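Local coordinates for protein LysR family transcriptional regulator (Vibrio vulnificus, PDB 5FHK) that probably acts as a sequence-specific DNA-binding transcription regulator of virulence genes, this chain being the regulatory domain of the longer protein, at residues A[16-21]-A[40-45]; A[31-36]-A[198-203]; A[112-115]-A[121-124]; A[141-146]-A[164-169]. All coordinates share one frame; numbering follows the deposited sequence.

Interaction 1. Residues A[16-21]-A[40-45]; sequences NLTKRM and LTTESN
T18 touches two residues of the strand, L40 and T42, each with a different branch. Its methyl CG2 meets the end of the leucine: T18 CG2 lies 4.1 Å from L40 CD2, and the two side chains reach toward each other tip to tip. Its hydroxyl side faces the other threonine, where T18 OG1 lies 4.0 Å from CG2 of T42, and these two side chains cross at about a right angle. Both touches are van der Waals contacts between buried groups. The torsions explain the split. T18 CG2 stands anti to its own backbone N, while OG1 (chi1 -74°) sits beside that N. On the strand, T42 has CG2 anti to its carbonyl carbon, which turns the methyl to the helix.

The polar end of T18 is held from the strand before the helix. OG1 hydrogen-bonds to T13 OG1 and to the carbonyl O of P14, so these bonds help to fix which branch faces which neighbour. T42 uses its backbone N to bond N134 OD1 of the second subunit.

The contact lies in a beta-alpha-beta unit: strand 9-14, helix 18-32 and strand 38-43. The first turn of the helix packs on strand 38-43, which runs parallel to strand 9-14. On its other edge, L40 pairs in parallel with a strand of the second subunit, and V138 of that subunit packs on T18.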
loop_
_atom_site.group_PDB
_atom_site.type_symbol
_atom_site.label_atom_id
_atom_site.label_comp_id
_atom_site.label_asym_id
_atom_site.label_seq_id
_atom_site.Cartn_x
_atom_site.Cartn_y
_atom_site.Cartn_z
ATOM N N ASN A 16 -0.731 -4.215 5.842
ATOM C CA ASN A 16 0.151 -4.705 4.779
ATOM C C ASN A 16 -0.378 -5.906 4.009
ATOM O O ASN A 16 0.169 -6.215 2.941
ATOM C CB ASN A 16 1.496 -5.089 5.354
ATOM C CG ASN A 16 2.272 -3.904 5.807
ATOM O OD1 ASN A 16 2.630 -3.049 5.003
ATOM N ND2 ASN A 16 2.561 -3.844 7.099
ATOM N N LEU A 17 -1.412 -6.587 4.510
ATOM C CA LEU A 17 -1.808 -7.889 4.000
ATOM C C LEU A 17 -3.093 -7.849 3.205
ATOM O O LEU A 17 -3.489 -8.878 2.648
ATOM C CB LEU A 17 -1.994 -8.877 5.163
ATOM C CG LEU A 17 -0.835 -9.066 6.140
ATOM C CD1 LEU A 17 -1.278 -9.994 7.265
ATOM C CD2 LEU A 17 0.351 -9.664 5.424
ATOM N N THR A 18 -3.767 -6.704 3.157
ATOM C CA THR A 18 -5.113 -6.650 2.597
ATOM C C THR A 18 -5.130 -7.067 1.141
ATOM O O THR A 18 -5.968 -7.876 0.726
ATOM C CB THR A 18 -5.681 -5.247 2.742
ATOM O OG1 THR A 18 -6.042 -5.033 4.110
ATOM C CG2 THR A 18 -6.901 -5.061 1.844
ATOM N N LYS A 19 -4.206 -6.533 0.349
ATOM C CA LYS A 19 -4.204 -6.811 -1.078
ATOM C C LYS A 19 -4.077 -8.311 -1.345
ATOM O O LYS A 19 -4.877 -8.884 -2.086
ATOM C CB LYS A 19 -3.085 -6.015 -1.755
ATOM C CG LYS A 19 -2.901 -6.375 -3.195
ATOM C CD LYS A 19 -3.833 -5.610 -4.090
ATOM C CE LYS A 19 -3.547 -5.983 -5.534
ATOM N NZ LYS A 19 -3.720 -7.458 -5.740
ATOM N N ARG A 20 -3.140 -8.975 -0.664
ATOM C CA ARG A 20 -2.815 -10.383 -0.912
ATOM C C ARG A 20 -3.847 -11.324 -0.303
ATOM O O ARG A 20 -4.311 -12.261 -0.958
ATOM C CB ARG A 20 -1.435 -10.704 -0.333
ATOM C CG ARG A 20 -0.246 -10.264 -1.153
ATOM C CD ARG A 20 -0.034 -11.214 -2.326
ATOM N NE ARG A 20 0.862 -10.616 -3.309
ATOM C CZ ARG A 20 2.116 -11.001 -3.510
ATOM N NH1 ARG A 20 2.621 -12.005 -2.803
ATOM N NH2 ARG A 20 2.867 -10.378 -4.415
ATOM N N MET A 21 -4.207 -11.105 0.959
ATOM C CA MET A 21 -5.020 -12.060 1.700
ATOM C C MET A 21 -6.508 -11.744 1.700
ATOM O O MET A 21 -7.315 -12.658 1.920
ATOM C CB MET A 21 -4.540 -12.139 3.154
ATOM C CG MET A 21 -3.076 -12.452 3.289
ATOM S SD MET A 21 -2.628 -12.845 4.996
ATOM C CE MET A 21 -3.710 -14.248 5.297
ATOM N N LEU A 40 -14.030 -0.026 2.864
ATOM C CA LEU A 40 -12.900 -0.762 3.424
ATOM C C LEU A 40 -11.829 0.192 3.950
ATOM O O LEU A 40 -11.413 1.122 3.250
ATOM C CB LEU A 40 -12.300 -1.680 2.360
ATOM C CG LEU A 40 -10.961 -2.352 2.679
ATOM C CD1 LEU A 40 -11.083 -3.123 3.970
ATOM C CD2 LEU A 40 -10.604 -3.296 1.563
ATOM N N THR A 41 -11.341 -0.065 5.162
ATOM C CA THR A 41 -10.256 0.731 5.731
ATOM C C THR A 41 -9.116 -0.189 6.174
ATOM O O THR A 41 -9.281 -0.992 7.099
ATOM C CB THR A 41 -10.772 1.586 6.890
ATOM O OG1 THR A 41 -11.954 2.295 6.476
ATOM C CG2 THR A 41 -9.708 2.600 7.328
ATOM N N THR A 42 -7.960 -0.077 5.518
ATOM C CA THR A 42 -6.769 -0.778 5.990
ATOM C C THR A 42 -6.321 -0.162 7.315
ATOM O O THR A 42 -6.294 1.060 7.460
ATOM C CB THR A 42 -5.638 -0.692 4.963
ATOM O OG1 THR A 42 -5.122 0.639 4.933
ATOM C CG2 THR A 42 -6.119 -1.031 3.569
ATOM N N GLU A 43 -5.964 -1.008 8.284
ATOM C CA GLU A 43 -5.799 -0.593 9.676
ATOM C C GLU A 43 -4.519 -1.168 10.279
ATOM O O GLU A 43 -4.231 -2.353 10.105
ATOM C CB GLU A 43 -7.010 -1.056 10.504
ATOM C CG GLU A 43 -6.941 -0.694 11.960
ATOM C CD GLU A 43 -6.541 0.746 12.149
ATOM O OE1 GLU A 43 -5.539 0.990 12.861
ATOM O OE2 GLU A 43 -7.236 1.625 11.571
ATOM N N SER A 44 -3.782 -0.343 11.037
ATOM C CA SER A 44 -2.515 -0.741 11.666
ATOM C C SER A 44 -2.671 -1.310 13.079
ATOM O O SER A 44 -2.096 -2.358 13.392
ATOM C CB SER A 44 -1.549 0.446 11.712
ATOM O OG SER A 44 -1.066 0.753 10.417
ATOM N N ASN A 45 -3.407 -0.625 13.958
ATOM C CA ASN A 45 -3.610 -1.079 15.337
ATOM C C ASN A 45 -5.103 -1.330 15.553
ATOM O O ASN A 45 -5.882 -0.397 15.760
ATOM C CB ASN A 45 -3.047 -0.075 16.354
ATOM C CG ASN A 45 -3.477 1.355 16.075
ATOM O OD1 ASN A 45 -3.583 1.774 14.923
ATOM N ND2 ASN A 45 -3.738 2.109 17.134
#

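Interaction 2. Residues A[31-36]-A[198-203]; sequences SQYPEI and IDYVIA
The ring of Y200 meets Q32 at its edge, where the amide oxygen lies near the ring plane. Q32 OE1 is 3.2 Å from Y200 CE1 and 3.7 Å from Y200 CD1. The amide plane and the ring plane are 71° apart. The ring of Y33 carries CG of Q32 over one face, 3.9 Å above the plane and offset toward the rim. At its edge, near its plane, stands CD1 of Y200, and OE2 of E35 also lies at the edge in plane.

The motif is a helix C-terminus followed by a type I beta turn from Y33 to I36, set beside the C-terminal helix 192-204. The turn is closed by the backbone bond from I36 N to the carbonyl O of Y33, 3.0 Å long. Y33 is the first residue to leave helix 18-32, and its ring also meets F29 with the planes at about 40°.

Q32 bridges the two tyrosines. Its CG is anti to the backbone N (chi1 -166°) and the chain runs on extended, which carries the amide past Y33 to Y200. The contact is at the surface of the domain. It joins the end of helix 18-32 to helix 192-204, where L196, on the same helix as Y200, also touches Y33. The two rings approach loosely, with Y33 CE2 4.5 Å from Y200 CD1.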
loop_
_atom_site.group_PDB
_atom_site.type_symbol
_atom_site.label_atom_id
_atom_site.label_comp_id
_atom_site.label_asym_id
_atom_site.label_seq_id
_atom_site.Cartn_x
_atom_site.Cartn_y
_atom_site.Cartn_z
ATOM N N SER A 31 -18.546 -9.589 -6.602
ATOM C CA SER A 31 -18.967 -10.192 -7.842
ATOM C C SER A 31 -20.303 -10.899 -7.673
ATOM O O SER A 31 -21.179 -10.786 -8.531
ATOM C CB SER A 31 -17.876 -11.157 -8.293
ATOM O OG SER A 31 -17.870 -11.290 -9.668
ATOM N N GLN A 32 -20.496 -11.595 -6.542
ATOM C CA GLN A 32 -21.707 -12.375 -6.338
ATOM C C GLN A 32 -22.878 -11.516 -5.864
ATOM O O GLN A 32 -24.037 -11.885 -6.094
ATOM C CB GLN A 32 -21.421 -13.504 -5.335
ATOM C CG GLN A 32 -22.470 -14.617 -5.254
ATOM C CD GLN A 32 -22.038 -15.750 -4.329
ATOM O OE1 GLN A 32 -20.902 -16.238 -4.402
ATOM N NE2 GLN A 32 -22.937 -16.160 -3.435
ATOM N N TYR A 33 -22.600 -10.379 -5.217
ATOM C CA TYR A 33 -23.625 -9.500 -4.659
ATOM C C TYR A 33 -23.371 -8.082 -5.151
ATOM O O TYR A 33 -22.985 -7.199 -4.377
ATOM C CB TYR A 33 -23.625 -9.561 -3.134
ATOM C CG TYR A 33 -23.859 -10.945 -2.597
ATOM C CD1 TYR A 33 -25.128 -11.474 -2.524
ATOM C CD2 TYR A 33 -22.805 -11.739 -2.210
ATOM C CE1 TYR A 33 -25.330 -12.742 -2.032
ATOM C CE2 TYR A 33 -22.996 -12.996 -1.716
ATOM C CZ TYR A 33 -24.262 -13.498 -1.620
ATOM O OH TYR A 33 -24.451 -14.773 -1.137
ATOM N N PRO A 34 -23.578 -7.833 -6.446
ATOM C CA PRO A 34 -23.377 -6.470 -6.979
ATOM C C PRO A 34 -24.231 -5.409 -6.303
ATOM O O PRO A 34 -23.874 -4.225 -6.347
ATOM C CB PRO A 34 -23.763 -6.613 -8.455
ATOM C CG PRO A 34 -23.839 -8.088 -8.707
ATOM C CD PRO A 34 -24.192 -8.729 -7.436
ATOM N N GLU A 35 -25.372 -5.789 -5.713
ATOM C CA GLU A 35 -26.230 -4.834 -5.025
ATOM C C GLU A 35 -25.646 -4.364 -3.697
ATOM O O GLU A 35 -26.102 -3.352 -3.168
ATOM C CB GLU A 35 -27.611 -5.453 -4.795
ATOM C CG GLU A 35 -27.599 -6.693 -3.901
ATOM C CD GLU A 35 -27.208 -7.973 -4.635
ATOM O OE1 GLU A 35 -26.931 -7.933 -5.855
ATOM O OE2 GLU A 35 -27.168 -9.031 -3.985
ATOM N N ILE A 36 -24.647 -5.065 -3.156
ATOM C CA ILE A 36 -24.068 -4.734 -1.858
ATOM C C ILE A 36 -22.861 -3.828 -2.052
ATOM O O ILE A 36 -22.021 -4.075 -2.935
ATOM C CB ILE A 36 -23.684 -6.022 -1.107
ATOM C CG1 ILE A 36 -24.943 -6.874 -0.866
ATOM C CG2 ILE A 36 -22.948 -5.707 0.193
ATOM C CD1 ILE A 36 -24.676 -8.137 -0.053
ATOM N N ILE A 198 -20.495 -12.498 5.911
ATOM C CA ILE A 198 -19.809 -13.386 6.840
ATOM C C ILE A 198 -19.914 -14.833 6.385
ATOM O O ILE A 198 -18.981 -15.624 6.565
ATOM C CB ILE A 198 -20.387 -13.194 8.252
ATOM C CG1 ILE A 198 -19.811 -11.918 8.874
ATOM C CG2 ILE A 198 -20.113 -14.395 9.108
ATOM C CD1 ILE A 198 -20.699 -11.308 9.961
ATOM N N ASP A 199 -21.069 -15.221 5.843
ATOM C CA ASP A 199 -21.210 -16.584 5.357
ATOM C C ASP A 199 -20.359 -16.813 4.119
ATOM O O ASP A 199 -19.806 -17.902 3.940
ATOM C CB ASP A 199 -22.680 -16.894 5.050
ATOM C CG ASP A 199 -23.510 -17.124 6.314
ATOM O OD1 ASP A 199 -22.929 -17.398 7.406
ATOM O OD2 ASP A 199 -24.758 -17.037 6.208
ATOM N N TYR A 200 -20.280 -15.818 3.229
ATOM C CA TYR A 200 -19.386 -15.950 2.081
ATOM C C TYR A 200 -17.964 -16.245 2.544
ATOM O O TYR A 200 -17.318 -17.175 2.044
ATOM C CB TYR A 200 -19.420 -14.688 1.220
ATOM C CG TYR A 200 -18.654 -14.856 -0.079
ATOM C CD1 TYR A 200 -19.261 -15.419 -1.214
ATOM C CD2 TYR A 200 -17.323 -14.489 -0.166
ATOM C CE1 TYR A 200 -18.547 -15.581 -2.400
ATOM C CE2 TYR A 200 -16.626 -14.633 -1.329
ATOM C CZ TYR A 200 -17.232 -15.177 -2.440
ATOM O OH TYR A 200 -16.474 -15.300 -3.565
ATOM N N VAL A 201 -17.486 -15.486 3.540
ATOM C CA VAL A 201 -16.121 -15.640 4.048
ATOM C C VAL A 201 -15.921 -17.041 4.597
ATOM O O VAL A 201 -14.955 -17.727 4.252
ATOM C CB VAL A 201 -15.814 -14.567 5.116
ATOM C CG1 VAL A 201 -14.417 -14.761 5.716
ATOM C CG2 VAL A 201 -15.905 -13.172 4.534
ATOM N N ILE A 202 -16.858 -17.511 5.425
ATOM C CA ILE A 202 -16.696 -18.849 5.981
ATOM C C ILE A 202 -16.744 -19.893 4.873
ATOM O O ILE A 202 -15.906 -20.799 4.815
ATOM C CB ILE A 202 -17.739 -19.120 7.074
ATOM C CG1 ILE A 202 -17.475 -18.203 8.276
ATOM C CG2 ILE A 202 -17.666 -20.568 7.507
ATOM C CD1 ILE A 202 -18.713 -17.994 9.176
ATOM N N ALA A 203 -17.701 -19.763 3.951
ATOM C CA ALA A 203 -17.789 -20.721 2.859
ATOM C C ALA A 203 -16.633 -20.583 1.882
ATOM O O ALA A 203 -16.345 -21.530 1.150
ATOM C CB ALA A 203 -19.128 -20.584 2.131
#

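Interaction 3. Residues A[112-115]-A[121-124]; sequences KWTL and ETVV
L115 and V123 are joined by a reciprocal pair of backbone hydrogen bonds. L115 N donates to V123 O, and V123 N donates to L115 O. Each bond is 2.9 Å long, and each is nearly straight, with an N-H...O angle of 168°. This is the hydrogen-bonded pair of an antiparallel two-strand hairpin, and the strands run at 168° to each other. The next pair, T114 with V124, is non-hydrogen-bonded, with the CA atoms 4.6 Å apart. Weaker CA-H...O contacts flank the bonds: V124 CA lies 3.3 Å from W113 O, and T122 CA approaches L115 O in the same way.

The two faces of the hairpin differ. L115 and V123 share one face and are buried. T114 and V124 share the other, where their methyls CG2 lie 4.4 Å apart. At that more exposed side the aliphatic part of K112 meets V124, with K112 CG 4.0 Å from V124 CG1. The lysine starts out extended, then bends at chi3 and chi4. This bend returns its ammonium to T114, where NZ donates to OG1 at 2.6 Å. The lysine, just before the strand, thus packs on V124 with its chain and bonds T114 with its end.

The hairpin is formed by strands 113-117 and 122-125. Strand 113-117 lies between strand 122-125 and strand 173-174 in a three-stranded antiparallel sheet. W173 touches both L115 and V123 on their buried face. W113 and L115 also pack on L80 of strand 68-82, and W113 reaches I149 and L151 of strand 149-153.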
loop_
_atom_site.group_PDB
_atom_site.type_symbol
_atom_site.label_atom_id
_atom_site.label_comp_id
_atom_site.label_asym_id
_atom_site.label_seq_id
_atom_site.Cartn_x
_atom_site.Cartn_y
_atom_site.Cartn_z
ATOM N N LYS A 112 10.757 -4.172 14.738
ATOM C CA LYS A 112 11.432 -5.004 15.726
ATOM C C LYS A 112 11.443 -6.433 15.201
ATOM O O LYS A 112 10.395 -6.962 14.812
ATOM C CB LYS A 112 10.718 -4.917 17.078
ATOM C CG LYS A 112 11.389 -5.662 18.243
ATOM C CD LYS A 112 10.553 -5.491 19.509
ATOM C CE LYS A 112 10.097 -6.831 20.062
ATOM N NZ LYS A 112 9.265 -7.564 19.041
ATOM N N TRP A 113 12.622 -7.037 15.140
ATOM C CA TRP A 113 12.763 -8.390 14.610
ATOM C C TRP A 113 12.987 -9.321 15.794
ATOM O O TRP A 113 14.059 -9.307 16.404
ATOM C CB TRP A 113 13.923 -8.502 13.620
ATOM C CG TRP A 113 13.794 -7.750 12.349
ATOM C CD1 TRP A 113 12.785 -6.894 11.975
ATOM C CD2 TRP A 113 14.721 -7.774 11.261
ATOM N NE1 TRP A 113 13.036 -6.390 10.728
ATOM C CE2 TRP A 113 14.211 -6.927 10.260
ATOM C CE3 TRP A 113 15.931 -8.453 11.029
ATOM C CZ2 TRP A 113 14.869 -6.728 9.046
ATOM C CZ3 TRP A 113 16.592 -8.245 9.819
ATOM C CH2 TRP A 113 16.064 -7.380 8.849
ATOM N N THR A 114 11.981 -10.127 16.111
ATOM C CA THR A 114 12.057 -11.126 17.176
ATOM C C THR A 114 12.162 -12.492 16.520
ATOM O O THR A 114 11.175 -13.009 15.991
ATOM C CB THR A 114 10.838 -11.038 18.079
ATOM O OG1 THR A 114 10.672 -9.677 18.490
ATOM C CG2 THR A 114 11.007 -11.951 19.294
ATOM N N LEU A 115 13.355 -13.080 16.566
ATOM C CA LEU A 115 13.684 -14.257 15.779
ATOM C C LEU A 115 13.963 -15.450 16.675
ATOM O O LEU A 115 14.801 -15.365 17.580
ATOM C CB LEU A 115 14.898 -13.978 14.894
ATOM C CG LEU A 115 14.608 -12.860 13.891
ATOM C CD1 LEU A 115 15.808 -12.646 13.011
ATOM C CD2 LEU A 115 13.388 -13.212 13.026
ATOM N N GLU A 121 16.337 -20.677 20.770
ATOM C CA GLU A 121 17.010 -19.427 21.102
ATOM C C GLU A 121 16.289 -18.248 20.457
ATOM O O GLU A 121 15.789 -18.346 19.333
ATOM C CB GLU A 121 18.470 -19.458 20.643
ATOM C CG GLU A 121 19.284 -18.234 21.080
ATOM C CD GLU A 121 20.657 -18.128 20.410
ATOM O OE1 GLU A 121 21.024 -19.047 19.635
ATOM O OE2 GLU A 121 21.368 -17.121 20.673
ATOM N N THR A 122 16.246 -17.122 21.170
ATOM C CA THR A 122 15.530 -15.927 20.734
ATOM C C THR A 122 16.503 -14.761 20.640
ATOM O O THR A 122 17.183 -14.433 21.619
ATOM C CB THR A 122 14.388 -15.591 21.695
ATOM O OG1 THR A 122 13.266 -16.436 21.416
ATOM C CG2 THR A 122 13.973 -14.119 21.580
ATOM N N VAL A 123 16.547 -14.126 19.476
ATOM C CA VAL A 123 17.372 -12.950 19.245
ATOM C C VAL A 123 16.459 -11.804 18.823
ATOM O O VAL A 123 15.587 -11.988 17.966
ATOM C CB VAL A 123 18.450 -13.241 18.184
ATOM C CG1 VAL A 123 18.996 -11.945 17.599
ATOM C CG2 VAL A 123 19.573 -14.081 18.795
ATOM N N VAL A 124 16.653 -10.624 19.425
ATOM C CA VAL A 124 15.885 -9.421 19.103
ATOM C C VAL A 124 16.804 -8.442 18.383
ATOM O O VAL A 124 17.900 -8.146 18.872
ATOM C CB VAL A 124 15.282 -8.782 20.369
ATOM C CG1 VAL A 124 14.469 -7.548 20.003
ATOM C CG2 VAL A 124 14.400 -9.790 21.087
#

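Interaction 4. Residues A[141-146]-A[164-169]; sequences SACSEG and GSLVRI
C143 and L166 are brought together by their first torsions. In C143 the SG is anti to the backbone N (chi1 -171°), which carries the sulfur out toward the other segment. In L166 the CG lies beside the backbone N, anti to the carbonyl carbon, and the branch CD2 ends at the helix. The contact joins the C-terminal end of helix 136-144 to the loop that leads from helix 158-163 into the short strand 167-168. The helix closes in a Schellman motif, with G146, of positive phi, as the C-prime residue. Its bonds run from L147 N to A142 O and from G146 N to C143 O, the latter 2.8 Å.

The leucine is buried, and its CD2 sits against the last turn of the helix. It also touches S144, lying 4.1 Å from S144 N and equally far from S144 OG. The leucine methyl packs on the thiol as an apolar contact, and beside it lie these two polar atoms of S144. Around it, Y160 of helix 158-163 packs on both S144 and L166, and I157 packs on L166. C143 touches T150 of strand 149-153. Earlier in the helix, S141 OG hydrogen-bonds to N27 ND2 of the second subunit, so this helix also lies at the dimer contact. The shortest approach is C143 SG to L166 CD2, at 3.5 Å.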
loop_
_atom_site.group_PDB
_atom_site.type_symbol
_atom_site.label_atom_id
_atom_site.label_comp_id
_atom_site.label_asym_id
_atom_site.label_seq_id
_atom_site.Cartn_x
_atom_site.Cartn_y
_atom_site.Cartn_z
ATOM N N SER A 141 10.530 -3.616 -2.198
ATOM C CA SER A 141 11.112 -3.080 -3.420
ATOM C C SER A 141 12.604 -2.820 -3.250
ATOM O O SER A 141 13.395 -3.130 -4.144
ATOM C CB SER A 141 10.365 -1.810 -3.820
ATOM O OG SER A 141 11.245 -0.909 -4.454
ATOM N N ALA A 142 13.017 -2.306 -2.080
ATOM C CA ALA A 142 14.430 -2.016 -1.859
ATOM C C ALA A 142 15.242 -3.295 -1.703
ATOM O O ALA A 142 16.405 -3.355 -2.138
ATOM C CB ALA A 142 14.600 -1.116 -0.629
ATOM N N CYS A 143 14.642 -4.314 -1.075
ATOM C CA CYS A 143 15.246 -5.634 -0.973
ATOM C C CYS A 143 15.504 -6.227 -2.356
ATOM O O CYS A 143 16.603 -6.725 -2.636
ATOM C CB CYS A 143 14.316 -6.542 -0.169
ATOM S SG CYS A 143 14.965 -8.153 0.300
ATOM N N SER A 144 14.490 -6.186 -3.234
ATOM C CA SER A 144 14.651 -6.687 -4.599
ATOM C C SER A 144 15.789 -5.984 -5.329
ATOM O O SER A 144 16.482 -6.599 -6.153
ATOM C CB SER A 144 13.350 -6.505 -5.375
ATOM O OG SER A 144 12.436 -7.540 -5.085
ATOM N N GLU A 145 16.022 -4.717 -5.021
ATOM C CA GLU A 145 17.120 -3.990 -5.625
ATOM C C GLU A 145 18.456 -4.270 -4.947
ATOM O O GLU A 145 19.457 -3.638 -5.290
ATOM C CB GLU A 145 16.806 -2.491 -5.633
ATOM C CG GLU A 145 15.990 -2.061 -6.863
ATOM C CD GLU A 145 16.771 -1.157 -7.825
ATOM O OE1 GLU A 145 16.128 -0.417 -8.605
ATOM O OE2 GLU A 145 18.024 -1.182 -7.800
ATOM N N GLY A 146 18.506 -5.212 -4.011
ATOM C CA GLY A 146 19.780 -5.652 -3.486
ATOM C C GLY A 146 20.413 -4.733 -2.475
ATOM O O GLY A 146 21.639 -4.753 -2.318
ATOM N N GLY A 164 13.025 -17.475 -7.205
ATOM C CA GLY A 164 14.424 -17.231 -6.924
ATOM C C GLY A 164 14.854 -15.775 -6.962
ATOM O O GLY A 164 16.049 -15.503 -6.801
ATOM N N SER A 165 13.929 -14.829 -7.188
ATOM C CA SER A 165 14.292 -13.411 -7.210
ATOM C C SER A 165 14.605 -12.878 -5.816
ATOM O O SER A 165 15.287 -11.858 -5.692
ATOM C CB SER A 165 13.178 -12.561 -7.837
ATOM O OG SER A 165 11.888 -12.913 -7.344
ATOM N N LEU A 166 14.076 -13.502 -4.775
ATOM C CA LEU A 166 14.532 -13.283 -3.414
ATOM C C LEU A 166 14.943 -14.634 -2.850
ATOM O O LEU A 166 14.421 -15.669 -3.258
ATOM C CB LEU A 166 13.448 -12.626 -2.538
ATOM C CG LEU A 166 13.058 -11.178 -2.859
ATOM C CD1 LEU A 166 11.773 -10.781 -2.156
ATOM C CD2 LEU A 166 14.197 -10.172 -2.494
ATOM N N VAL A 167 15.882 -14.614 -1.912
ATOM C CA VAL A 167 16.420 -15.809 -1.273
ATOM C C VAL A 167 16.136 -15.736 0.226
ATOM O O VAL A 167 16.272 -14.671 0.839
ATOM C CB VAL A 167 17.939 -15.920 -1.525
ATOM C CG1 VAL A 167 18.565 -16.964 -0.638
ATOM C CG2 VAL A 167 18.229 -16.219 -2.999
ATOM N N ARG A 168 15.811 -16.875 0.828
ATOM C CA ARG A 168 15.699 -16.954 2.283
ATOM C C ARG A 168 17.085 -16.935 2.911
ATOM O O ARG A 168 17.972 -17.680 2.501
ATOM C CB ARG A 168 14.961 -18.231 2.684
ATOM C CG ARG A 168 14.931 -18.517 4.181
ATOM C CD ARG A 168 13.546 -18.328 4.705
ATOM N NE ARG A 168 13.430 -18.457 6.159
ATOM C CZ ARG A 168 12.719 -19.400 6.777
ATOM N NH1 ARG A 168 12.071 -20.319 6.079
ATOM N NH2 ARG A 168 12.659 -19.430 8.102
ATOM N N ILE A 169 17.288 -16.084 3.901
ATOM C CA ILE A 169 18.556 -16.119 4.601
ATOM C C ILE A 169 18.276 -16.484 6.051
ATOM O O ILE A 169 17.210 -16.173 6.587
ATOM C CB ILE A 169 19.325 -14.787 4.464
ATOM C CG1 ILE A 169 18.590 -13.668 5.161
ATOM C CG2 ILE A 169 19.480 -14.418 3.003
ATOM C CD1 ILE A 169 19.487 -12.876 6.041
#

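How the interactions relate
Interactions 1 and 4 are buried contacts, interaction 2 lies at the surface, and interaction 3 is partly buried. Interactions 1 and 2 use the two ends of helix 18-32, and their centres are 19 Å apart. Interactions 3 and 4 lie away from interaction 2, across the chain's centre, with centres about 40 and 36 Å from it. Both are nested in the loop that it closes. The chemistry follows the place. The two buried helix contacts rest on van der Waals touches of methyl groups, with a hydroxyl or a thiol among the partners, the surface contact on an amide and two rings, and the hairpin on backbone bonds. Interactions 1, 2 and 4 also touch the second subunit, and interaction 3 does not.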